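Local coordinates for protein malate dehydrogenase (PDB 2D4A) that catalyses the reversible oxidation of malate to oxaloacetate with either NAD or NADP as the coenzyme, working as a homotetramer, at residues M19-D24 against T232-K237; E63-S68 against K104-D109; S141-S146 against R242-S247; N165-G170 against R181-G186. One frame throughout, in Å; residues are numbered along the deposited sequence.

Contact 1: M19-D24 against T232-K237; sequences MMRGYD and TVEAIK
Tyr23 reaches across from the turn that closes helix 9-21 and puts its hydroxyl on Glu234 of helix 223-237. Helix 9-21 is the first helix of the Rossmann fold, the one that follows strand 2-5 and the glycine-rich loop probably used for NADP(+), while helix 223-237 belongs to the C-terminal α/β domain, so the contact is a domain-domain one. Gly22 ends the first helix with a positive phi, and Tyr23 comes next. With CG of Tyr23 anti to its carbonyl carbon (chi1 -62°), the ring heads for the second helix. Its OH donates to Glu234 OE1 at 2.5 Å, and the carboxylate plane stands almost perpendicular to the ring, at 82°. Tyr23 OH in turn accepts from Arg21 NH1 at 2.8 Å, so the hydroxyl is gripped by a donor and an acceptor at once. Arg21 also lays its CB over one face of the ring, near the rim. Its NH1 makes a long ion pair with Glu234 OE1, an attraction of charges without an N-H aimed at the oxygen. Tyr23 CD2 touches Val233 CG1 at 4.2 Å. Glu234 is extended beyond CG, and its other oxygen, OE2, forms a salt bridge with Arg242, so positive charge stands near both oxygens, close at OE2 and more distant at OE1, which would probably favour the ionised carboxylate. One turn along the helix, Lys237 bends at chi2 and crosses Asp24 at about a right angle. In the salt bridge they form, Lys237 NZ sits above the carboxylate plane, 3.0 Å from Asp24 OD2.

Contact 2: E63-S68 against K104-D109; sequences EDMRGS and KAYAKD
Glu63 lies across one face of the Tyr106 ring in a CH-pi contact, its CA 4.0 Å from the ring centroid and only 7° off the normal. Both belong to the Rossmann-type NAD-binding domain: Glu63 sits in the loop between strands 56-59 and 70-73, Tyr106 at the last turn of helix 86-106. CG of Glu63 hangs over the same face nearer the hydroxyl end, 3.3 Å from Tyr106 CE1, while the carboxylate, tilted 44° to the ring, runs on past Tyr106 OH. Ala105 CB covers the opposite face, so the ring is sandwiched between the loop and its own helix. Met65 meets Tyr106 differently, at about a right angle. Its CG rests against Tyr106 CB (3.9 Å), and because the chain bends at chi3 (95°) the CE methyl arrives at the ring edge beside CD2. SD of Met65 packs on Ala107 CB at 4.1 Å, where the chain has just left the helix. Met65 opens a type II beta turn that ends at Ser68, whose OG donates to Met65 O. At the second residue of that turn the backbones come close in a CA-H...O contact, Arg66 CA lying 3.0 Å from Tyr106 O.

Contact 3: S141-S146 against R242-S247; sequences SGILDS and RIYPYS
The ring of Tyr244 carries Ile143 CD1 on one face, set toward the rim and 25° off the normal as a CH-pi contact, with Arg242 CB over the opposite face. This is packing inside the C-terminal α/β domain of the LDH/MDH fold: the first turn of helix 142-157 rests on strand 242-251, the short axes 7.2 Å apart at 109°. Ile143 reaches both tyrosines because CD1 is anti to CA (chi2 169°), which carries the methyl outward to both rings. It meets Tyr244 CD1 at 3.8 Å and then approaches the second ring obliquely, 3.8 Å from Tyr246 CZ, the two side chains running the same way. The hydroxyl of Tyr246 has its polar partner in Thr232. Cut back to an alanine here, the Ile143 side chain would lose CD1 and is likely to leave a gap between the two rings, with Tyr244 freer to turn. Gly142 lies against Pro245; a side chain on it would point straight into the proline ring. Gly142 CA makes a CA-H...O contact with Pro245 O, 3.4 Å from CA to O. A water adds polar bonds beside this packing, donating to Pro245 O (2.7 Å) and accepting from Ile143 N, with a weaker bond from Ser141 N. Ser141, just ahead of the helix, also packs against His172, the probable proton acceptor. The contact therefore continues to the wall of the active site. Here hydroxyls link helix start and strand: Ser141 OG lies 2.6 Å from Ser247 OG, probably hydrogen-bonded although its proton is not settled, and Ser247 OG is also bonded to Asp120 OD2.

Contact 4: N165-G170 against R181-G186; sequences NAIVLG and RLSSVG
Ser183 lies beside strand 164-169 and meets the backbone of Asn165 and Ile167 in an antiparallel beta sheet of the C-terminal domain, where that strand runs between 177-178 and 184-185. Starting at CB, the methylene lies 3.4 Å from Asn165 O. Beyond it, OG is anti to the carbonyl carbon (chi1 -65°), and this rotation presents the oxygen to Ile167 N. The amide donates to it over 3.2 Å in a nearly straight bond (177°). The hydroxyl is hydrogen-bonded as well to Val179 O, so it ties the chain around Ser183 both to Ile167 and to Val179, just after strand 177-178. Without the hydroxyl of Ser183, as in an alanine here, Ile167 N and Val179 O would probably each be left without this partner.

Next along the chain the sheet proper begins. Asn165 and Ser184 form a hydrogen-bonded antiparallel pair, with Asn165 N to Ser184 O at 3.0 Å and Ser184 N returning to Asn165 O at 3.2 Å. Both side chains point to the same face of the sheet. There the third subunit packs reciprocally: Asn165 on Ser184 of that subunit, and Ser184 on its Asn165, which places the pair at a subunit interface of the tetramer. Leu182 and Ile167 also pack on the third subunit, both against its Gly187, and Ile167 CG1 comes 3.6 Å from Leu182 O. Between Asn165 and Ser184 one water spans the side chains, donating to Asn165 OD1 at 2.7 Å and hydrogen-bonded to Ser184 OG at the same distance.

How the contacts relate
From the N terminus, the end of helix 9-21 opens contact 1, which closes only when helix 223-237 arrives and joins the two domains. Within that long loop, contact 2 opens and closes first, inside the NAD-binding domain, pinning the loop before strand 70-73 to helix 86-106. Contact 3 then opens at helix 142-157 and closes after contact 1 does, so the two cross; they touch where helix 223-237 leads into strand 242-251, with Ala235 CB also packing on Arg242 CD. Contact 4 is nested inside both, and Ser146 OG probably hydrogen-bonds to Ala166 O to join it to contact 3. Contacts 2 and 4 lie about 38 Å apart between centres, on opposite sides of the chain's centre.

Contact 1: M19-D24 against T232-K237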
loop_
_atom_site.group_PDB
_atom_site.type_symbol
_atom_site.label_atom_id
_atom_site.label_comp_id
_atom_site.label_asym_id
_atom_site.label_seq_id
_atom_site.Cartn_x
_atom_site.Cartn_y
_atom_site.Cartn_z
ATOM N N MET B 19 -1.959 8.585 8.106
ATOM C CA MET B 19 -0.595 8.214 8.450
ATOM C C MET B 19 -0.254 6.904 7.716
ATOM O O MET B 19 0.864 6.721 7.239
ATOM C CB MET B 19 -0.476 8.057 9.975
ATOM C CG MET B 19 0.844 7.475 10.490
ATOM S SD MET B 19 0.969 5.671 10.315
ATOM C CE MET B 19 0.007 5.149 11.730
ATOM N N MET B 20 -1.229 6.004 7.617
ATOM C CA MET B 20 -1.045 4.732 6.925
ATOM C C MET B 20 -0.597 4.992 5.489
ATOM O O MET B 20 0.444 4.513 5.069
ATOM C CB MET B 20 -2.361 3.944 6.894
ATOM C CG MET B 20 -2.922 3.487 8.244
ATOM S SD MET B 20 -1.973 2.164 8.992
ATOM C CE MET B 20 -2.043 0.897 7.715
ATOM N N ARG B 21 -1.390 5.761 4.749
ATOM C CA ARG B 21 -1.100 6.087 3.354
ATOM C C ARG B 21 0.101 7.020 3.112
ATOM O O ARG B 21 0.530 7.174 1.973
ATOM C CB ARG B 21 -2.338 6.715 2.714
ATOM C CG ARG B 21 -3.540 5.790 2.599
ATOM C CD ARG B 21 -3.387 4.861 1.412
ATOM N NE ARG B 21 -4.410 3.816 1.351
ATOM C CZ ARG B 21 -5.652 3.994 0.914
ATOM N NH1 ARG B 21 -6.050 5.189 0.492
ATOM N NH2 ARG B 21 -6.491 2.967 0.889
ATOM N N GLY B 22 0.625 7.650 4.161
ATOM C CA GLY B 22 1.758 8.545 4.002
ATOM C C GLY B 22 1.681 9.516 2.832
ATOM O O GLY B 22 2.676 9.747 2.156
ATOM N N TYR B 23 0.527 10.114 2.579
ATOM C CA TYR B 23 0.441 11.024 1.445
ATOM C C TYR B 23 1.174 12.337 1.645
ATOM O O TYR B 23 1.532 13.002 0.678
ATOM C CB TYR B 23 -1.005 11.361 1.118
ATOM C CG TYR B 23 -1.887 10.211 0.706
ATOM C CD1 TYR B 23 -1.606 9.444 -0.419
ATOM C CD2 TYR B 23 -3.081 9.973 1.382
ATOM C CE1 TYR B 23 -2.506 8.480 -0.866
ATOM C CE2 TYR B 23 -3.982 9.018 0.946
ATOM C CZ TYR B 23 -3.694 8.277 -0.180
ATOM O OH TYR B 23 -4.617 7.370 -0.636
ATOM N N ASP B 24 1.400 12.729 2.885
ATOM C CA ASP B 24 2.047 14.010 3.107
ATOM C C ASP B 24 2.184 14.163 4.606
ATOM O O ASP B 24 1.831 13.256 5.355
ATOM C CB ASP B 24 1.152 15.111 2.497
ATOM C CG ASP B 24 1.660 16.520 2.747
ATOM O OD1 ASP B 24 2.823 16.686 3.185
ATOM O OD2 ASP B 24 0.879 17.468 2.483
ATOM N N THR B 232 -10.814 11.644 -0.805
ATOM C CA THR B 232 -10.801 13.050 -1.170
ATOM C C THR B 232 -9.366 13.565 -1.242
ATOM O O THR B 232 -8.985 14.222 -2.209
ATOM C CB THR B 232 -11.578 13.869 -0.139
ATOM O OG1 THR B 232 -12.920 13.371 -0.067
ATOM C CG2 THR B 232 -11.596 15.338 -0.522
ATOM N N VAL B 233 -8.570 13.258 -0.223
ATOM C CA VAL B 233 -7.187 13.717 -0.205
ATOM C C VAL B 233 -6.376 13.146 -1.357
ATOM O O VAL B 233 -5.599 13.858 -2.009
ATOM C CB VAL B 233 -6.469 13.358 1.114
ATOM C CG1 VAL B 233 -4.987 13.735 1.019
ATOM C CG2 VAL B 233 -7.122 14.106 2.266
ATOM N N GLU B 234 -6.554 11.859 -1.616
ATOM C CA GLU B 234 -5.817 11.229 -2.700
ATOM C C GLU B 234 -6.224 11.821 -4.052
ATOM O O GLU B 234 -5.392 11.991 -4.934
ATOM C CB GLU B 234 -6.075 9.727 -2.682
ATOM C CG GLU B 234 -5.386 8.966 -3.785
ATOM C CD GLU B 234 -5.824 7.530 -3.804
ATOM O OE1 GLU B 234 -5.351 6.763 -2.942
ATOM O OE2 GLU B 234 -6.655 7.172 -4.670
ATOM N N ALA B 235 -7.506 12.146 -4.192
ATOM C CA ALA B 235 -8.027 12.707 -5.426
ATOM C C ALA B 235 -7.404 14.056 -5.782
ATOM O O ALA B 235 -7.161 14.351 -6.959
ATOM C CB ALA B 235 -9.538 12.834 -5.338
ATOM N N ILE B 236 -7.147 14.870 -4.759
ATOM C CA ILE B 236 -6.554 16.208 -4.915
ATOM C C ILE B 236 -5.049 16.120 -5.223
ATOM O O ILE B 236 -4.565 16.688 -6.214
ATOM C CB ILE B 236 -6.781 17.045 -3.621
ATOM C CG1 ILE B 236 -8.287 17.075 -3.295
ATOM C CG2 ILE B 236 -6.233 18.455 -3.799
ATOM C CD1 ILE B 236 -8.624 17.595 -1.881
ATOM N N LYS B 237 -4.326 15.398 -4.368
ATOM C CA LYS B 237 -2.883 15.205 -4.516
ATOM C C LYS B 237 -2.512 14.635 -5.888
ATOM O O LYS B 237 -1.423 14.895 -6.401
ATOM C CB LYS B 237 -2.361 14.254 -3.437
ATOM C CG LYS B 237 -2.365 14.821 -2.028
ATOM C CD LYS B 237 -1.317 15.902 -1.872
ATOM C CE LYS B 237 -1.352 16.513 -0.486
ATOM N NZ LYS B 237 -0.220 17.465 -0.295
#

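Contact 2: E63-S68 against K104-D109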
loop_
_atom_site.group_PDB
_atom_site.type_symbol
_atom_site.label_atom_id
_atom_site.label_comp_id
_atom_site.label_asym_id
_atom_site.label_seq_id
_atom_site.Cartn_x
_atom_site.Cartn_y
_atom_site.Cartn_z
ATOM N N GLU B 63 -2.472 29.370 14.099
ATOM C CA GLU B 63 -1.584 30.048 13.163
ATOM C C GLU B 63 -0.620 29.060 12.523
ATOM O O GLU B 63 0.070 29.391 11.563
ATOM C CB GLU B 63 -0.792 31.137 13.878
ATOM C CG GLU B 63 -1.575 32.400 14.130
ATOM C CD GLU B 63 -1.522 32.822 15.578
ATOM O OE1 GLU B 63 -1.403 34.048 15.836
ATOM O OE2 GLU B 63 -1.613 31.925 16.455
ATOM N N ASP B 64 -0.577 27.842 13.051
ATOM C CA ASP B 64 0.316 26.836 12.503
ATOM C C ASP B 64 -0.255 26.074 11.324
ATOM O O ASP B 64 0.291 25.040 10.960
ATOM C CB ASP B 64 0.723 25.832 13.573
ATOM C CG ASP B 64 1.471 26.472 14.705
ATOM O OD1 ASP B 64 2.092 27.531 14.480
ATOM O OD2 ASP B 64 1.454 25.916 15.816
ATOM N N MET B 65 -1.340 26.571 10.730
ATOM C CA MET B 65 -1.957 25.893 9.592
ATOM C C MET B 65 -1.664 26.598 8.277
ATOM O O MET B 65 -2.173 26.192 7.235
ATOM C CB MET B 65 -3.481 25.793 9.771
ATOM C CG MET B 65 -4.261 27.041 9.324
ATOM S SD MET B 65 -6.101 26.934 9.308
ATOM C CE MET B 65 -6.529 27.616 10.922
ATOM N N ARG B 66 -0.860 27.654 8.318
ATOM C CA ARG B 66 -0.544 28.388 7.094
ATOM C C ARG B 66 0.396 27.557 6.231
ATOM O O ARG B 66 1.343 26.947 6.726
ATOM C CB ARG B 66 0.105 29.724 7.434
ATOM C CG ARG B 66 1.485 29.577 7.997
ATOM C CD ARG B 66 1.769 30.628 9.026
ATOM N NE ARG B 66 3.009 30.313 9.716
ATOM C CZ ARG B 66 3.440 30.942 10.797
ATOM N NH1 ARG B 66 2.722 31.931 11.321
ATOM N NH2 ARG B 66 4.586 30.574 11.353
ATOM N N GLY B 67 0.133 27.530 4.935
ATOM C CA GLY B 67 0.965 26.742 4.058
ATOM C C GLY B 67 0.326 25.398 3.779
ATOM O O GLY B 67 0.940 24.551 3.131
ATOM N N SER B 68 -0.900 25.194 4.264
ATOM C CA SER B 68 -1.615 23.931 4.041
ATOM C C SER B 68 -2.409 23.958 2.747
ATOM O O SER B 68 -3.146 24.898 2.471
ATOM C CB SER B 68 -2.603 23.629 5.174
ATOM O OG SER B 68 -1.979 23.582 6.435
ATOM N N LYS B 104 -9.823 31.674 7.224
ATOM C CA LYS B 104 -9.813 32.919 6.458
ATOM C C LYS B 104 -8.547 33.754 6.634
ATOM O O LYS B 104 -8.124 34.452 5.709
ATOM C CB LYS B 104 -11.052 33.758 6.830
ATOM C CG LYS B 104 -11.233 35.027 5.997
ATOM C CD LYS B 104 -12.701 35.362 5.702
ATOM C CE LYS B 104 -13.187 36.549 6.507
ATOM N NZ LYS B 104 -13.273 36.168 7.947
ATOM N N ALA B 105 -7.938 33.665 7.815
ATOM C CA ALA B 105 -6.735 34.424 8.137
ATOM C C ALA B 105 -5.396 33.706 7.936
ATOM O O ALA B 105 -4.382 34.356 7.661
ATOM C CB ALA B 105 -6.827 34.925 9.573
ATOM N N TYR B 106 -5.384 32.379 8.053
ATOM C CA TYR B 106 -4.129 31.639 7.925
ATOM C C TYR B 106 -3.986 30.664 6.769
ATOM O O TYR B 106 -2.879 30.192 6.511
ATOM C CB TYR B 106 -3.844 30.890 9.227
ATOM C CG TYR B 106 -4.047 31.737 10.454
ATOM C CD1 TYR B 106 -3.278 32.874 10.672
ATOM C CD2 TYR B 106 -5.017 31.406 11.395
ATOM C CE1 TYR B 106 -3.468 33.661 11.798
ATOM C CE2 TYR B 106 -5.215 32.185 12.523
ATOM C CZ TYR B 106 -4.437 33.310 12.719
ATOM O OH TYR B 106 -4.630 34.072 13.845
ATOM N N ALA B 107 -5.077 30.362 6.072
ATOM C CA ALA B 107 -4.999 29.424 4.958
ATOM C C ALA B 107 -5.915 29.780 3.792
ATOM O O ALA B 107 -6.687 28.944 3.316
ATOM C CB ALA B 107 -5.288 28.014 5.444
ATOM N N LYS B 108 -5.796 31.023 3.326
ATOM C CA LYS B 108 -6.588 31.571 2.219
ATOM C C LYS B 108 -6.659 30.728 0.947
ATOM O O LYS B 108 -7.711 30.601 0.323
ATOM C CB LYS B 108 -6.046 32.947 1.827
ATOM C CG LYS B 108 -6.146 34.003 2.890
ATOM C CD LYS B 108 -5.687 35.361 2.364
ATOM C CE LYS B 108 -5.884 36.459 3.416
ATOM N NZ LYS B 108 -7.317 36.660 3.794
ATOM N N ASP B 109 -5.527 30.159 0.565
ATOM C CA ASP B 109 -5.422 29.375 -0.657
ATOM C C ASP B 109 -5.709 27.875 -0.518
ATOM O O ASP B 109 -5.656 27.139 -1.506
ATOM C CB ASP B 109 -4.022 29.607 -1.221
ATOM C CG ASP B 109 -2.981 29.726 -0.120
ATOM O OD1 ASP B 109 -1.911 30.354 -0.342
ATOM O OD2 ASP B 109 -3.244 29.178 0.981
#

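Contact 3: S141-S146 against R242-S247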
loop_
_atom_site.group_PDB
_atom_site.type_symbol
_atom_site.label_atom_id
_atom_site.label_comp_id
_atom_site.label_asym_id
_atom_site.label_seq_id
_atom_site.Cartn_x
_atom_site.Cartn_y
_atom_site.Cartn_z
ATOM N N SER B 141 -20.393 14.024 1.907
ATOM C CA SER B 141 -21.675 13.338 2.062
ATOM C C SER B 141 -21.898 12.163 1.174
ATOM O O SER B 141 -22.070 10.960 1.534
ATOM C CB SER B 141 -22.814 14.359 1.871
ATOM O OG SER B 141 -22.721 15.049 0.649
ATOM N N GLY B 142 -21.857 12.326 -0.101
ATOM C CA GLY B 142 -22.124 11.325 -1.128
ATOM C C GLY B 142 -21.268 10.065 -1.185
ATOM O O GLY B 142 -21.792 8.968 -1.402
ATOM N N ILE B 143 -19.957 10.203 -1.013
ATOM C CA ILE B 143 -19.070 9.046 -1.051
ATOM C C ILE B 143 -19.574 8.037 -0.027
ATOM O O ILE B 143 -19.860 6.895 -0.377
ATOM C CB ILE B 143 -17.590 9.454 -0.749
ATOM C CG1 ILE B 143 -17.022 10.236 -1.937
ATOM C CG2 ILE B 143 -16.725 8.218 -0.466
ATOM C CD1 ILE B 143 -15.687 10.898 -1.655
ATOM N N LEU B 144 -19.721 8.460 1.227
ATOM C CA LEU B 144 -20.204 7.548 2.255
ATOM C C LEU B 144 -21.612 7.006 1.986
ATOM O O LEU B 144 -21.875 5.840 2.280
ATOM C CB LEU B 144 -20.155 8.206 3.638
ATOM C CG LEU B 144 -20.563 7.335 4.842
ATOM C CD1 LEU B 144 -19.849 5.979 4.829
ATOM C CD2 LEU B 144 -20.232 8.108 6.101
ATOM N N ASP B 145 -22.520 7.821 1.446
ATOM C CA ASP B 145 -23.869 7.311 1.158
ATOM C C ASP B 145 -23.767 6.214 0.097
ATOM O O ASP B 145 -24.408 5.166 0.188
ATOM C CB ASP B 145 -24.798 8.410 0.619
ATOM C CG ASP B 145 -25.062 9.513 1.628
ATOM O OD1 ASP B 145 -25.381 9.201 2.804
ATOM O OD2 ASP B 145 -24.967 10.696 1.230
ATOM N N SER B 146 -22.945 6.485 -0.910
ATOM C CA SER B 146 -22.722 5.571 -2.016
ATOM C C SER B 146 -22.089 4.243 -1.555
ATOM O O SER B 146 -22.468 3.167 -2.021
ATOM C CB SER B 146 -21.842 6.270 -3.057
ATOM O OG SER B 146 -21.601 5.451 -4.181
ATOM N N ARG B 242 -11.451 12.782 -10.580
ATOM C CA ARG B 242 -12.407 11.724 -10.268
ATOM C C ARG B 242 -13.773 12.377 -10.112
ATOM O O ARG B 242 -13.893 13.584 -9.852
ATOM C CB ARG B 242 -12.055 11.006 -8.956
ATOM C CG ARG B 242 -10.967 9.948 -9.062
ATOM C CD ARG B 242 -10.009 9.973 -7.875
ATOM N NE ARG B 242 -9.971 8.712 -7.144
ATOM C CZ ARG B 242 -8.911 8.258 -6.477
ATOM N NH1 ARG B 242 -7.788 8.958 -6.444
ATOM N NH2 ARG B 242 -8.967 7.103 -5.827
ATOM N N ILE B 243 -14.803 11.571 -10.296
ATOM C CA ILE B 243 -16.154 12.038 -10.114
ATOM C C ILE B 243 -16.708 11.418 -8.846
ATOM O O ILE B 243 -16.936 10.213 -8.813
ATOM C CB ILE B 243 -17.051 11.622 -11.254
ATOM C CG1 ILE B 243 -16.573 12.317 -12.520
ATOM C CG2 ILE B 243 -18.527 11.987 -10.924
ATOM C CD1 ILE B 243 -17.499 12.118 -13.733
ATOM N N TYR B 244 -17.004 12.229 -7.945
ATOM C CA TYR B 244 -17.546 11.818 -6.636
ATOM C C TYR B 244 -18.672 12.779 -6.262
ATOM O O TYR B 244 -18.657 13.943 -6.657
ATOM C CB TYR B 244 -16.494 11.923 -5.518
ATOM C CG TYR B 244 -15.425 10.851 -5.455
ATOM C CD1 TYR B 244 -14.127 11.182 -5.076
ATOM C CD2 TYR B 244 -15.708 9.517 -5.750
ATOM C CE1 TYR B 244 -13.131 10.225 -4.997
ATOM C CE2 TYR B 244 -14.713 8.541 -5.674
ATOM C CZ TYR B 244 -13.423 8.905 -5.296
ATOM O OH TYR B 244 -12.416 7.963 -5.230
ATOM N N PRO B 245 -19.675 12.296 -5.511
ATOM C CA PRO B 245 -20.796 13.139 -5.081
ATOM C C PRO B 245 -20.363 13.863 -3.800
ATOM O O PRO B 245 -19.857 13.228 -2.873
ATOM C CB PRO B 245 -21.910 12.128 -4.825
ATOM C CG PRO B 245 -21.149 10.947 -4.301
ATOM C CD PRO B 245 -19.969 10.874 -5.263
ATOM N N TYR B 246 -20.546 15.183 -3.767
ATOM C CA TYR B 246 -20.175 16.036 -2.625
ATOM C C TYR B 246 -21.279 17.051 -2.407
ATOM O O TYR B 246 -22.025 17.354 -3.338
ATOM C CB TYR B 246 -18.889 16.836 -2.926
ATOM C CG TYR B 246 -17.591 16.071 -2.812
ATOM C CD1 TYR B 246 -17.022 15.815 -1.573
ATOM C CD2 TYR B 246 -16.953 15.569 -3.942
ATOM C CE1 TYR B 246 -15.856 15.075 -1.452
ATOM C CE2 TYR B 246 -15.782 14.822 -3.835
ATOM C CZ TYR B 246 -15.242 14.575 -2.582
ATOM O OH TYR B 246 -14.124 13.779 -2.451
ATOM N N SER B 247 -21.400 17.577 -1.192
ATOM C CA SER B 247 -22.391 18.624 -0.947
ATOM C C SER B 247 -21.669 19.904 -1.331
ATOM O O SER B 247 -20.657 20.278 -0.727
ATOM C CB SER B 247 -22.809 18.667 0.521
ATOM O OG SER B 247 -23.564 17.518 0.850
HETATM O O HOH W 1 -18.460 13.094 -0.612
#

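Contact 4: N165-G170 against R181-G186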
loop_
_atom_site.group_PDB
_atom_site.type_symbol
_atom_site.label_atom_id
_atom_site.label_comp_id
_atom_site.label_asym_id
_atom_site.label_seq_id
_atom_site.Cartn_x
_atom_site.Cartn_y
_atom_site.Cartn_z
ATOM N N ASN B 165 -22.077 -0.304 -8.367
ATOM C CA ASN B 165 -21.977 1.097 -8.740
ATOM C C ASN B 165 -23.289 1.761 -8.297
ATOM O O ASN B 165 -24.315 1.605 -8.954
ATOM C CB ASN B 165 -21.793 1.166 -10.258
ATOM C CG ASN B 165 -21.772 2.582 -10.793
ATOM O OD1 ASN B 165 -22.281 2.842 -11.887
ATOM N ND2 ASN B 165 -21.170 3.505 -10.039
ATOM N N ALA B 166 -23.265 2.484 -7.180
ATOM C CA ALA B 166 -24.479 3.127 -6.677
ATOM C C ALA B 166 -24.506 4.641 -6.826
ATOM O O ALA B 166 -23.624 5.340 -6.328
ATOM C CB ALA B 166 -24.700 2.758 -5.214
ATOM N N ILE B 167 -25.531 5.150 -7.497
ATOM C CA ILE B 167 -25.662 6.585 -7.706
ATOM C C ILE B 167 -26.655 7.194 -6.701
ATOM O O ILE B 167 -27.781 6.720 -6.559
ATOM C CB ILE B 167 -26.105 6.863 -9.178
ATOM C CG1 ILE B 167 -24.964 6.490 -10.134
ATOM C CG2 ILE B 167 -26.519 8.317 -9.357
ATOM C CD1 ILE B 167 -23.669 7.255 -9.899
ATOM N N VAL B 168 -26.228 8.231 -5.991
ATOM C CA VAL B 168 -27.089 8.894 -5.016
ATOM C C VAL B 168 -27.065 10.410 -5.236
ATOM O O VAL B 168 -26.156 10.932 -5.881
ATOM C CB VAL B 168 -26.648 8.561 -3.554
ATOM C CG1 VAL B 168 -26.916 7.101 -3.252
ATOM C CG2 VAL B 168 -25.161 8.864 -3.365
ATOM N N LEU B 169 -28.067 11.112 -4.712
ATOM C CA LEU B 169 -28.156 12.571 -4.852
ATOM C C LEU B 169 -29.015 13.152 -3.735
ATOM O O LEU B 169 -29.572 12.418 -2.920
ATOM C CB LEU B 169 -28.823 12.957 -6.176
ATOM C CG LEU B 169 -28.219 12.642 -7.536
ATOM C CD1 LEU B 169 -29.315 12.697 -8.579
ATOM C CD2 LEU B 169 -27.098 13.606 -7.856
ATOM N N GLY B 170 -29.131 14.475 -3.728
ATOM C CA GLY B 170 -29.955 15.142 -2.745
ATOM C C GLY B 170 -29.203 15.906 -1.686
ATOM O O GLY B 170 -28.649 16.972 -1.944
ATOM N N ARG B 181 -32.294 3.574 -11.532
ATOM C CA ARG B 181 -32.327 3.571 -12.984
ATOM C C ARG B 181 -30.904 3.721 -13.508
ATOM O O ARG B 181 -30.563 3.217 -14.575
ATOM C CB ARG B 181 -33.180 4.738 -13.476
ATOM C CG ARG B 181 -33.362 4.828 -14.983
ATOM C CD ARG B 181 -34.347 5.934 -15.299
ATOM N NE ARG B 181 -33.753 7.248 -15.090
ATOM C CZ ARG B 181 -32.982 7.855 -15.982
ATOM N NH1 ARG B 181 -32.721 7.264 -17.143
ATOM N NH2 ARG B 181 -32.466 9.044 -15.711
ATOM N N LEU B 182 -30.063 4.407 -12.749
ATOM C CA LEU B 182 -28.702 4.620 -13.194
ATOM C C LEU B 182 -27.661 3.842 -12.405
ATOM O O LEU B 182 -26.466 4.148 -12.475
ATOM C CB LEU B 182 -28.374 6.110 -13.142
ATOM C CG LEU B 182 -29.232 7.071 -13.972
ATOM C CD1 LEU B 182 -28.821 8.491 -13.617
ATOM C CD2 LEU B 182 -29.058 6.819 -15.465
ATOM N N SER B 183 -28.108 2.837 -11.661
ATOM C CA SER B 183 -27.195 2.030 -10.850
ATOM C C SER B 183 -27.040 0.636 -11.433
ATOM O O SER B 183 -27.790 0.249 -12.320
ATOM C CB SER B 183 -27.711 1.930 -9.413
ATOM O OG SER B 183 -27.708 3.204 -8.790
ATOM N N SER B 184 -26.061 -0.116 -10.954
ATOM C CA SER B 184 -25.872 -1.453 -11.473
ATOM C C SER B 184 -24.900 -2.281 -10.641
ATOM O O SER B 184 -24.313 -1.793 -9.672
ATOM C CB SER B 184 -25.403 -1.391 -12.929
ATOM O OG SER B 184 -24.227 -0.616 -13.038
ATOM N N VAL B 185 -24.750 -3.543 -11.036
ATOM C CA VAL B 185 -23.878 -4.502 -10.369
ATOM C C VAL B 185 -23.194 -5.364 -11.428
ATOM O O VAL B 185 -23.853 -6.125 -12.135
ATOM C CB VAL B 185 -24.698 -5.423 -9.435
ATOM C CG1 VAL B 185 -23.787 -6.430 -8.743
ATOM C CG2 VAL B 185 -25.447 -4.588 -8.416
ATOM N N GLY B 186 -21.876 -5.245 -11.537
ATOM C CA GLY B 186 -21.154 -6.026 -12.524
ATOM C C GLY B 186 -21.687 -5.816 -13.929
ATOM O O GLY B 186 -21.531 -6.682 -14.789
HETATM O O HOH W 2 -23.788 1.882 -13.945
#